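Local coordinates for protein PTHB1 (Homo sapiens, PDB 4YD8) that is a subunit of the BBSome, a coat complex thought to sort specific membrane proteins to primary cilia, here its N-terminal seven-bladed beta-propeller, at residues F283-D288 / H317-V322; I245-L250 / E269-C274; W14-G19 / R54-H59; E22-G27 / V350-D355. All blocks are in the same frame, centred on the assembly; numbering follows the deposited sequence.

Interaction 1. Residues F283-D288 / H317-V322; sequences FMKKLD and HIYQDV
Lys285 and Val322 mark the closest backbone approach, their CA atoms 5.8 Å apart. Both strands stop close by: 283-286 gives way to a loop at Leu287, and 317-320 ends at a tight turn. Asp321 takes a positive phi (57°), and the turn has angles close to type II', which bring Val322 round to face the other chain. The two segments meet by packing of side chains, with no direct hydrogen bonds between them. Phe283 lies against the turn: its CD1 is 3.4 Å from Val322 CG1, approached obliquely, while CB of Asp321 sits over one ring face. CZ of the same ring comes within 3.8 Å of Asp321 CA. The Asp321 carboxylate is held from its own blade, OD1 accepting from Ile305 N. This is the interface of two adjacent propeller blades: 281-286 is the outermost strand of one, and 315-320 is the third strand of the next. Lys285 lies between Val322 and Tyr319. Its CB is 3.8 Å from Val322 CG1, and a bend at chi2 (73°) then turns the chain so that CE sits 3.5 Å from Val322 O. CE also reaches the Tyr319 ring at CE2, 4.2 Å off, the two side chains crossing nearly at right angles. At the far end one water links the loop after strand 281-286 to the next blade, accepting from Asp288 N and hydrogen-bonded to Tyr319 OH, each 3.2 Å away.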
# COMPACT_ATOMS: atom_id res chain seq x y z
N PHE A 283 18.09 -10.37 -6.59
CA PHE A 283 17.65 -11.25 -7.68
C PHE A 283 16.65 -10.52 -8.57
O PHE A 283 16.10 -9.47 -8.19
CB PHE A 283 17.05 -12.59 -7.15
CG PHE A 283 15.75 -12.45 -6.38
CD1 PHE A 283 14.57 -12.14 -7.04
CD2 PHE A 283 15.72 -12.70 -5.02
CE1 PHE A 283 13.37 -12.03 -6.33
CE2 PHE A 283 14.53 -12.58 -4.31
CZ PHE A 283 13.36 -12.26 -4.97
N MSE A 284 16.43 -11.05 -9.76
CA MSE A 284 15.42 -10.50 -10.64
C MSE A 284 14.82 -11.61 -11.48
O MSE A 284 15.43 -12.67 -11.66
CB MSE A 284 16.01 -9.39 -11.53
CG MSE A 284 16.90 -9.92 -12.62
SE MSE A 284 17.63 -8.48 -13.75
CE MSE A 284 16.00 -8.03 -14.66
N LYS A 285 13.61 -11.38 -11.97
CA LYS A 285 12.85 -12.37 -12.68
C LYS A 285 12.08 -11.71 -13.82
O LYS A 285 11.32 -10.77 -13.58
CB LYS A 285 11.88 -13.05 -11.71
CG LYS A 285 10.68 -13.71 -12.35
CD LYS A 285 11.07 -14.98 -13.06
CE LYS A 285 9.87 -15.90 -13.21
NZ LYS A 285 10.27 -17.16 -13.87
N LYS A 286 12.26 -12.21 -15.05
CA LYS A 286 11.45 -11.76 -16.17
C LYS A 286 10.03 -12.29 -16.02
O LYS A 286 9.83 -13.47 -15.78
CB LYS A 286 12.05 -12.23 -17.50
CG LYS A 286 11.15 -11.98 -18.70
CD LYS A 286 11.86 -12.27 -20.01
CE LYS A 286 10.99 -11.90 -21.21
NZ LYS A 286 10.52 -10.49 -21.11
N LEU A 287 9.05 -11.41 -16.14
CA LEU A 287 7.67 -11.83 -16.02
C LEU A 287 7.11 -12.26 -17.38
O LEU A 287 7.38 -11.63 -18.38
CB LEU A 287 6.84 -10.69 -15.42
CG LEU A 287 7.25 -10.36 -13.97
CD1 LEU A 287 6.56 -9.11 -13.52
CD2 LEU A 287 6.93 -11.51 -13.04
N ASP A 288 6.35 -13.35 -17.40
CA ASP A 288 5.81 -13.89 -18.64
C ASP A 288 4.46 -13.28 -19.01
O ASP A 288 3.87 -13.63 -20.03
CB ASP A 288 5.70 -15.41 -18.54
CG ASP A 288 7.05 -16.09 -18.53
OD1 ASP A 288 7.98 -15.59 -19.20
OD2 ASP A 288 7.18 -17.14 -17.86
N HIS A 317 -0.59 -14.62 -9.01
CA HIS A 317 0.52 -15.56 -8.83
C HIS A 317 1.23 -15.36 -7.51
O HIS A 317 1.32 -14.25 -7.02
CB HIS A 317 1.54 -15.43 -9.96
CG HIS A 317 1.01 -15.77 -11.31
ND1 HIS A 317 0.96 -14.85 -12.34
CD2 HIS A 317 0.48 -16.91 -11.79
CE1 HIS A 317 0.44 -15.42 -13.41
NE2 HIS A 317 0.14 -16.68 -13.10
N ILE A 318 1.74 -16.45 -6.94
CA ILE A 318 2.64 -16.36 -5.80
C ILE A 318 3.98 -16.94 -6.15
O ILE A 318 4.06 -18.09 -6.56
CB ILE A 318 2.10 -17.10 -4.57
CG1 ILE A 318 0.93 -16.35 -3.97
CG2 ILE A 318 3.20 -17.21 -3.52
CD1 ILE A 318 0.29 -17.11 -2.78
N TYR A 319 5.02 -16.13 -6.00
CA TYR A 319 6.41 -16.56 -6.19
C TYR A 319 7.12 -16.68 -4.85
O TYR A 319 6.96 -15.83 -3.98
CB TYR A 319 7.16 -15.54 -7.07
CG TYR A 319 6.58 -15.46 -8.45
CD1 TYR A 319 5.53 -14.59 -8.74
CD2 TYR A 319 7.05 -16.29 -9.46
CE1 TYR A 319 4.99 -14.53 -10.01
CE2 TYR A 319 6.51 -16.24 -10.73
CZ TYR A 319 5.49 -15.35 -11.00
OH TYR A 319 4.95 -15.30 -12.26
N GLN A 320 7.89 -17.75 -4.69
CA GLN A 320 8.90 -17.79 -3.65
C GLN A 320 10.22 -17.47 -4.33
O GLN A 320 10.70 -18.26 -5.15
CB GLN A 320 8.96 -19.16 -2.97
CG GLN A 320 9.96 -19.20 -1.80
CD GLN A 320 9.92 -20.52 -1.04
OE1 GLN A 320 9.42 -21.52 -1.54
NE2 GLN A 320 10.45 -20.51 0.17
N ASP A 321 10.79 -16.32 -3.98
CA ASP A 321 11.92 -15.74 -4.71
C ASP A 321 11.49 -15.58 -6.17
O ASP A 321 10.58 -14.79 -6.43
CB ASP A 321 13.19 -16.59 -4.54
CG ASP A 321 13.68 -16.61 -3.09
OD1 ASP A 321 13.34 -15.66 -2.34
OD2 ASP A 321 14.39 -17.57 -2.70
N VAL A 322 12.07 -16.32 -7.12
CA VAL A 322 11.61 -16.20 -8.51
C VAL A 322 10.82 -17.43 -8.97
O VAL A 322 10.50 -17.56 -10.15
CB VAL A 322 12.81 -15.97 -9.50
CG1 VAL A 322 13.72 -14.85 -8.98
CG2 VAL A 322 13.62 -17.25 -9.71
O HOH W 1 6.63 -15.39 -15.01

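Interaction 2. Residues I245-L250 / E269-C274; sequences IGEQAL and ERNFFC
Glu247 turns its CG in between the backbone N and the carbonyl carbon (chi1 66°), then runs extended (chi2 -167°), and this carries its carboxylate to the turn at Glu269-Asn271. There OE2 accepts two backbone N-H groups: Arg270 N, 2.7 Å away, comes from above the carboxylate plane, while Asn271 N, at 2.8 Å, uses the syn lone pair. OE1 takes Asn271 ND2 at 2.6 Å on its own syn side, the amide and carboxylate planes 55° apart. Arg270 folds back so that one face of its guanidinium rests on Glu247 CB, and NH2 makes a weak bond to Gly246 O. Its positive charge, with NE 4.5 Å from OE1, probably helps to stabilise the buried carboxylate. Nearby, Ile245 CG2 makes a CH-pi contact over a face of the Phe273 ring, 4.1 Å from its centroid. With an alanine here instead of Glu247, the N-H groups of Arg270 and Asn271 would probably lose this acceptor, and the Asn271 amide would be freer to turn. Glu269 N adds a bond to Gln248 O, 3.1 Å long. A connection between propeller blades is thus tied to the hairpin turn joining the second and third strands of the blade it enters.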
# COMPACT_ATOMS: atom_id res chain seq x y z
N ILE A 245 17.19 0.12 -14.29
CA ILE A 245 16.50 -1.15 -14.46
C ILE A 245 15.95 -1.35 -15.88
O ILE A 245 15.32 -2.37 -16.17
CB ILE A 245 15.35 -1.31 -13.46
CG1 ILE A 245 14.39 -0.12 -13.56
CG2 ILE A 245 15.91 -1.40 -12.05
CD1 ILE A 245 13.09 -0.35 -12.81
N GLY A 246 16.14 -0.35 -16.73
CA GLY A 246 15.85 -0.47 -18.15
C GLY A 246 14.38 -0.57 -18.54
O GLY A 246 14.07 -0.96 -19.66
N GLU A 247 13.49 -0.20 -17.63
CA GLU A 247 12.06 -0.24 -17.89
C GLU A 247 11.35 0.66 -16.89
O GLU A 247 11.93 1.02 -15.88
CB GLU A 247 11.52 -1.68 -17.77
CG GLU A 247 11.61 -2.23 -16.37
CD GLU A 247 11.37 -3.73 -16.33
OE1 GLU A 247 12.25 -4.50 -16.82
OE2 GLU A 247 10.30 -4.15 -15.85
N GLN A 248 10.09 0.98 -17.17
CA GLN A 248 9.30 1.78 -16.23
C GLN A 248 8.86 0.92 -15.04
O GLN A 248 8.55 -0.27 -15.20
CB GLN A 248 8.08 2.40 -16.92
CG GLN A 248 8.41 3.33 -18.08
CD GLN A 248 9.19 4.57 -17.66
OE1 GLN A 248 8.94 5.15 -16.59
NE2 GLN A 248 10.11 5.01 -18.51
N ALA A 249 8.85 1.52 -13.86
CA ALA A 249 8.36 0.82 -12.66
C ALA A 249 6.89 1.09 -12.39
O ALA A 249 6.41 2.21 -12.55
CB ALA A 249 9.18 1.24 -11.45
N LEU A 250 6.18 0.04 -11.98
CA LEU A 250 4.79 0.16 -11.55
C LEU A 250 4.67 0.47 -10.06
O LEU A 250 3.79 1.22 -9.63
CB LEU A 250 4.02 -1.13 -11.87
CG LEU A 250 3.81 -1.48 -13.35
CD1 LEU A 250 3.09 -2.81 -13.49
CD2 LEU A 250 3.02 -0.38 -14.04
N GLU A 269 7.46 -3.11 -15.58
CA GLU A 269 6.52 -3.53 -16.61
C GLU A 269 6.89 -4.90 -17.18
O GLU A 269 6.03 -5.61 -17.69
CB GLU A 269 6.47 -2.50 -17.74
CG GLU A 269 5.85 -1.16 -17.34
CD GLU A 269 5.74 -0.19 -18.51
OE1 GLU A 269 6.47 -0.36 -19.51
OE2 GLU A 269 4.92 0.74 -18.43
N ARG A 270 8.17 -5.25 -17.10
CA ARG A 270 8.66 -6.49 -17.72
C ARG A 270 9.35 -7.45 -16.75
O ARG A 270 9.49 -8.65 -17.02
CB ARG A 270 9.64 -6.17 -18.86
CG ARG A 270 9.07 -5.31 -19.98
CD ARG A 270 10.06 -5.24 -21.15
NE ARG A 270 10.98 -4.10 -21.08
CZ ARG A 270 10.63 -2.84 -21.31
NH1 ARG A 270 9.37 -2.53 -21.62
NH2 ARG A 270 11.54 -1.87 -21.24
N ASN A 271 9.83 -6.90 -15.64
CA ASN A 271 10.62 -7.66 -14.69
C ASN A 271 10.24 -7.33 -13.27
O ASN A 271 9.69 -6.28 -12.98
CB ASN A 271 12.13 -7.41 -14.89
CG ASN A 271 12.64 -7.92 -16.23
OD1 ASN A 271 13.11 -9.05 -16.33
ND2 ASN A 271 12.57 -7.08 -17.25
N PHE A 272 10.57 -8.25 -12.39
CA PHE A 272 10.38 -8.07 -10.97
C PHE A 272 11.77 -8.13 -10.34
O PHE A 272 12.57 -9.03 -10.65
CB PHE A 272 9.39 -9.17 -10.50
CG PHE A 272 9.50 -9.58 -9.08
CD1 PHE A 272 9.25 -8.68 -8.06
CD2 PHE A 272 9.71 -10.91 -8.76
CE1 PHE A 272 9.29 -9.09 -6.73
CE2 PHE A 272 9.75 -11.33 -7.45
CZ PHE A 272 9.54 -10.42 -6.43
N PHE A 273 12.09 -7.14 -9.51
CA PHE A 273 13.42 -7.02 -8.91
C PHE A 273 13.39 -7.08 -7.38
O PHE A 273 12.51 -6.51 -6.74
CB PHE A 273 14.07 -5.68 -9.29
CG PHE A 273 14.19 -5.43 -10.77
CD1 PHE A 273 13.10 -4.95 -11.50
CD2 PHE A 273 15.41 -5.60 -11.42
CE1 PHE A 273 13.23 -4.69 -12.89
CE2 PHE A 273 15.54 -5.33 -12.79
CZ PHE A 273 14.45 -4.89 -13.53
N CYS A 274 14.38 -7.74 -6.81
CA CYS A 274 14.64 -7.64 -5.38
C CYS A 274 16.03 -7.03 -5.19
O CYS A 274 17.02 -7.64 -5.59
CB CYS A 274 14.56 -9.02 -4.71
SG CYS A 274 15.04 -8.97 -2.96

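Interaction 3. Residues W14-G19 / R54-H59; sequences WSTILG and RIFSPH
Arg54 lays one face of its guanidinium against the Leu18-Gly19 peptide, gripped by two carboxylates: NE pairs with Glu75 and NH2 with Glu22, both as salt bridges. Gly19 N stands 3.8 Å above that face, toward its rim. The fit is close, since a beta carbon on Gly19 would fall about 3.0 Å from Arg54 NH2; the positive phi there also favours glycine. Beyond this polar end the contact is mostly apolar. Leu18 CD2 touches Phe56 CZ at 3.5 Å, the two side chains sliding past each other in opposite directions. Trp14 extends with CG opposite the backbone N (chi1 -175°), which presents the edge of its six-membered ring at CH2 to a face of Phe56. This is an offset edge-to-face pair, centroids 5.4 Å apart and planes at 62°. Pro58 CB then makes a CH-pi contact centrally over the Trp14 five-membered ring, 3.5 Å from its centroid, and Asp71 accepts a hydrogen bond from Trp14 NE1. The strand 8-17 pairs with 357-362, so the N-terminal chain supplies the outer strand of the last blade, the velcro closure familiar in beta-propellers, and here that strand packs on the third strand of the first blade.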
# COMPACT_ATOMS: atom_id res chain seq x y z
N TRP A 14 -15.98 -13.65 0.59
CA TRP A 14 -16.67 -12.36 0.70
C TRP A 14 -16.32 -11.46 -0.48
O TRP A 14 -15.15 -11.35 -0.86
CB TRP A 14 -16.30 -11.64 2.00
CG TRP A 14 -17.05 -10.35 2.27
CD1 TRP A 14 -18.22 -10.21 2.95
CD2 TRP A 14 -16.64 -9.02 1.90
NE1 TRP A 14 -18.58 -8.89 3.01
CE2 TRP A 14 -17.63 -8.14 2.38
CE3 TRP A 14 -15.55 -8.50 1.21
CZ2 TRP A 14 -17.55 -6.76 2.20
CZ3 TRP A 14 -15.47 -7.12 1.04
CH2 TRP A 14 -16.47 -6.27 1.53
N SER A 15 -17.32 -10.81 -1.05
CA SER A 15 -17.05 -9.79 -2.04
C SER A 15 -18.11 -8.70 -2.00
O SER A 15 -19.22 -8.91 -1.51
CB SER A 15 -16.96 -10.40 -3.45
OG SER A 15 -18.23 -10.75 -3.95
N THR A 16 -17.76 -7.53 -2.49
CA THR A 16 -18.74 -6.48 -2.67
C THR A 16 -18.36 -5.65 -3.88
O THR A 16 -17.26 -5.80 -4.43
CB THR A 16 -18.87 -5.57 -1.41
OG1 THR A 16 -20.10 -4.84 -1.45
CG2 THR A 16 -17.70 -4.60 -1.30
N ILE A 17 -19.27 -4.79 -4.31
CA ILE A 17 -18.97 -3.83 -5.36
C ILE A 17 -19.12 -2.44 -4.76
O ILE A 17 -20.15 -2.13 -4.17
CB ILE A 17 -19.89 -4.02 -6.58
CG1 ILE A 17 -19.66 -5.40 -7.19
CG2 ILE A 17 -19.64 -2.94 -7.61
CD1 ILE A 17 -20.58 -5.71 -8.39
N LEU A 18 -18.08 -1.63 -4.89
CA LEU A 18 -18.02 -0.32 -4.26
C LEU A 18 -18.66 0.78 -5.10
O LEU A 18 -18.11 1.21 -6.11
CB LEU A 18 -16.56 0.05 -3.99
CG LEU A 18 -15.81 -0.91 -3.08
CD1 LEU A 18 -14.39 -0.42 -2.86
CD2 LEU A 18 -16.54 -1.03 -1.77
N GLY A 19 -19.84 1.23 -4.67
CA GLY A 19 -20.53 2.32 -5.34
C GLY A 19 -20.99 1.97 -6.74
O GLY A 19 -21.10 0.80 -7.11
N ARG A 54 -14.50 4.25 2.52
CA ARG A 54 -15.27 3.15 3.11
C ARG A 54 -14.37 2.27 3.98
O ARG A 54 -13.23 2.02 3.65
CB ARG A 54 -15.93 2.29 2.00
CG ARG A 54 -16.95 3.08 1.17
CD ARG A 54 -17.44 2.30 -0.06
NE ARG A 54 -18.47 3.04 -0.79
CZ ARG A 54 -18.26 3.66 -1.95
NH1 ARG A 54 -17.06 3.66 -2.51
NH2 ARG A 54 -19.26 4.30 -2.55
N ILE A 55 -14.91 1.80 5.10
CA ILE A 55 -14.19 0.89 5.98
C ILE A 55 -15.05 -0.36 6.22
O ILE A 55 -16.22 -0.24 6.61
CB ILE A 55 -13.85 1.54 7.33
CG1 ILE A 55 -13.07 2.85 7.13
CG2 ILE A 55 -13.06 0.55 8.22
CD1 ILE A 55 -12.74 3.56 8.47
N PHE A 56 -14.47 -1.53 5.98
CA PHE A 56 -15.19 -2.80 6.13
C PHE A 56 -14.55 -3.72 7.16
O PHE A 56 -13.33 -3.75 7.31
CB PHE A 56 -15.25 -3.60 4.81
CG PHE A 56 -15.97 -2.91 3.69
CD1 PHE A 56 -15.30 -2.04 2.84
CD2 PHE A 56 -17.33 -3.15 3.46
CE1 PHE A 56 -15.96 -1.41 1.80
CE2 PHE A 56 -18.00 -2.52 2.42
CZ PHE A 56 -17.30 -1.65 1.59
N SER A 57 -15.39 -4.50 7.81
CA SER A 57 -14.93 -5.64 8.60
C SER A 57 -15.74 -6.84 8.13
O SER A 57 -16.79 -7.14 8.66
CB SER A 57 -15.11 -5.39 10.10
OG SER A 57 -14.52 -6.41 10.87
N PRO A 58 -15.27 -7.51 7.07
CA PRO A 58 -16.08 -8.53 6.39
C PRO A 58 -16.29 -9.80 7.20
O PRO A 58 -15.42 -10.22 7.96
CB PRO A 58 -15.27 -8.84 5.12
CG PRO A 58 -13.89 -8.38 5.41
CD PRO A 58 -14.00 -7.24 6.38
N HIS A 59 -17.46 -10.40 7.02
CA HIS A 59 -17.80 -11.67 7.66
C HIS A 59 -18.38 -12.58 6.60
O HIS A 59 -19.06 -12.12 5.69
CB HIS A 59 -18.80 -11.47 8.80
CG HIS A 59 -18.27 -10.67 9.94
ND1 HIS A 59 -18.22 -9.29 9.93
CD2 HIS A 59 -17.76 -11.05 11.14
CE1 HIS A 59 -17.70 -8.85 11.06
NE2 HIS A 59 -17.41 -9.90 11.81

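Interaction 4. Residues E22-G27 / V350-D355; sequences EEFDQG and VTLSDD
Phe24 N donates to Asp354 O at 3.0 Å, arriving from above the carbonyl plane with an N-H...O angle of 140°. The same oxygen also receives the CA-H of Glu23, whose CA is 3.1 Å away, and lies in the plane of the Phe24 ring at its edge, 3.8 Å from CD1. A second CA-H...O contact runs the other way, from Asp355 CA to Glu22 O at 3.3 Å. The Phe24 side chain, with CG next to the backbone N (chi1 -55°), crosses Leu352 at about a right angle: CB is 3.9 Å from Leu352 CD2, while CD1 of the leucine lies over one face of the ring. A smaller residue such as alanine in place of Phe24 would probably open a gap beside Leu352 and strip packing from the Asp354 carbonyl. The loop 22-27 leads from the closing strand 8-17 of the last propeller blade into the first blade, and here it crosses that last blade where strand 348-353 turns toward 357-362. Further out, the turn is braced by Ser353, whose OG donates to Asp355 OD1 at 2.6 Å and accepts from His357 N. A water accepts from Glu22 N and lies 2.8 Å from Asp355 O. The Glu22 carboxylate heads away from this turn toward the first blade, where OE1 bonds Ser48 OG, and Glu23 makes a backbone hydrogen bond with Phe49. Val46, also of the first blade, touches both Phe24 and Leu352.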
# COMPACT_ATOMS: atom_id res chain seq x y z
N GLU A 22 -17.63 3.53 -9.83
CA GLU A 22 -16.51 4.25 -9.24
C GLU A 22 -15.20 3.67 -9.78
O GLU A 22 -15.17 2.56 -10.29
CB GLU A 22 -16.56 4.18 -7.71
CG GLU A 22 -17.84 4.81 -7.15
CD GLU A 22 -17.83 4.99 -5.64
OE1 GLU A 22 -16.74 5.02 -5.03
OE2 GLU A 22 -18.93 5.13 -5.06
N GLU A 23 -14.13 4.45 -9.68
CA GLU A 23 -12.81 4.08 -10.19
C GLU A 23 -11.79 4.15 -9.06
O GLU A 23 -11.89 4.97 -8.13
CB GLU A 23 -12.38 4.99 -11.36
CG GLU A 23 -13.38 5.01 -12.51
CD GLU A 23 -13.12 6.14 -13.51
OE1 GLU A 23 -12.24 6.99 -13.26
OE2 GLU A 23 -13.81 6.16 -14.55
N PHE A 24 -10.80 3.26 -9.14
CA PHE A 24 -9.81 3.07 -8.09
C PHE A 24 -8.47 2.79 -8.73
O PHE A 24 -8.42 2.37 -9.88
CB PHE A 24 -10.20 1.89 -7.19
CG PHE A 24 -11.58 2.00 -6.61
CD1 PHE A 24 -12.70 1.68 -7.36
CD2 PHE A 24 -11.75 2.40 -5.30
CE1 PHE A 24 -13.96 1.80 -6.82
CE2 PHE A 24 -13.01 2.50 -4.75
CZ PHE A 24 -14.12 2.21 -5.52
N ASP A 25 -7.38 3.00 -8.00
CA ASP A 25 -6.08 2.57 -8.51
C ASP A 25 -5.23 2.08 -7.35
O ASP A 25 -5.72 1.99 -6.22
CB ASP A 25 -5.38 3.71 -9.25
CG ASP A 25 -4.45 3.22 -10.36
OD1 ASP A 25 -4.01 2.05 -10.32
OD2 ASP A 25 -4.17 4.03 -11.27
N GLN A 26 -3.98 1.75 -7.64
CA GLN A 26 -3.06 1.34 -6.60
C GLN A 26 -2.95 2.54 -5.65
O GLN A 26 -2.96 3.69 -6.09
CB GLN A 26 -1.70 0.93 -7.19
CG GLN A 26 -0.67 2.04 -7.34
CD GLN A 26 0.58 1.58 -8.09
OE1 GLN A 26 0.50 0.95 -9.15
NE2 GLN A 26 1.75 1.88 -7.54
N GLY A 27 -2.87 2.28 -4.36
CA GLY A 27 -2.93 3.37 -3.41
C GLY A 27 -4.26 3.45 -2.68
O GLY A 27 -4.32 3.92 -1.54
N VAL A 350 -6.83 -9.84 0.06
CA VAL A 350 -7.85 -8.88 -0.33
C VAL A 350 -7.45 -8.27 -1.67
O VAL A 350 -6.34 -7.76 -1.80
CB VAL A 350 -8.03 -7.76 0.70
CG1 VAL A 350 -9.11 -6.75 0.24
CG2 VAL A 350 -8.36 -8.35 2.09
N THR A 351 -8.34 -8.34 -2.66
CA THR A 351 -8.08 -7.70 -3.96
C THR A 351 -9.09 -6.60 -4.28
O THR A 351 -10.27 -6.71 -3.94
CB THR A 351 -8.12 -8.70 -5.13
OG1 THR A 351 -9.40 -9.36 -5.15
CG2 THR A 351 -7.00 -9.74 -5.01
N LEU A 352 -8.62 -5.57 -4.98
CA LEU A 352 -9.46 -4.48 -5.45
C LEU A 352 -9.23 -4.25 -6.94
O LEU A 352 -8.08 -4.12 -7.37
CB LEU A 352 -9.17 -3.20 -4.66
CG LEU A 352 -9.90 -1.93 -5.12
CD1 LEU A 352 -11.40 -2.03 -4.86
CD2 LEU A 352 -9.31 -0.72 -4.43
N SER A 353 -10.31 -4.18 -7.71
CA SER A 353 -10.22 -3.90 -9.15
C SER A 353 -10.41 -2.41 -9.42
O SER A 353 -10.83 -1.66 -8.53
CB SER A 353 -11.25 -4.72 -9.93
OG SER A 353 -12.56 -4.23 -9.70
N ASP A 354 -10.13 -1.95 -10.64
CA ASP A 354 -10.19 -0.51 -10.86
C ASP A 354 -11.62 0.00 -10.98
O ASP A 354 -11.85 1.21 -11.01
CB ASP A 354 -9.35 -0.08 -12.08
CG ASP A 354 -9.89 -0.59 -13.42
OD1 ASP A 354 -11.01 -1.14 -13.49
OD2 ASP A 354 -9.17 -0.40 -14.43
N ASP A 355 -12.59 -0.91 -11.04
CA ASP A 355 -13.98 -0.47 -11.05
C ASP A 355 -14.71 -0.87 -9.76
O ASP A 355 -15.94 -0.82 -9.68
CB ASP A 355 -14.70 -1.02 -12.29
CG ASP A 355 -14.76 -2.53 -12.32
OD1 ASP A 355 -14.03 -3.18 -11.55
OD2 ASP A 355 -15.52 -3.06 -13.14
O HOH W 2 -18.03 0.83 -8.74

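In the fold
Interactions 1 and 3 are two instances of one arrangement, the outer strand of a blade against the third strand of the next, with centres 30 Å apart. Interactions 2 and 4 hold inter-blade connections. Interactions 1 and 2 share a blade: strands 271-275 and 281-286 pair directly, Phe283 O lying 2.8 Å from Cys274 N. Interactions 3 and 4, centres 12 Å apart, lie together at the ring closure, joined by the Arg54-Glu22 salt bridge and by Leu18 CB, 3.6 Å from Phe24 CZ. Gln26 NE2 links interaction 4 to interaction 2, 3.0 Å from Leu250 O. All four lie away from Gly145, a residue critical for stability.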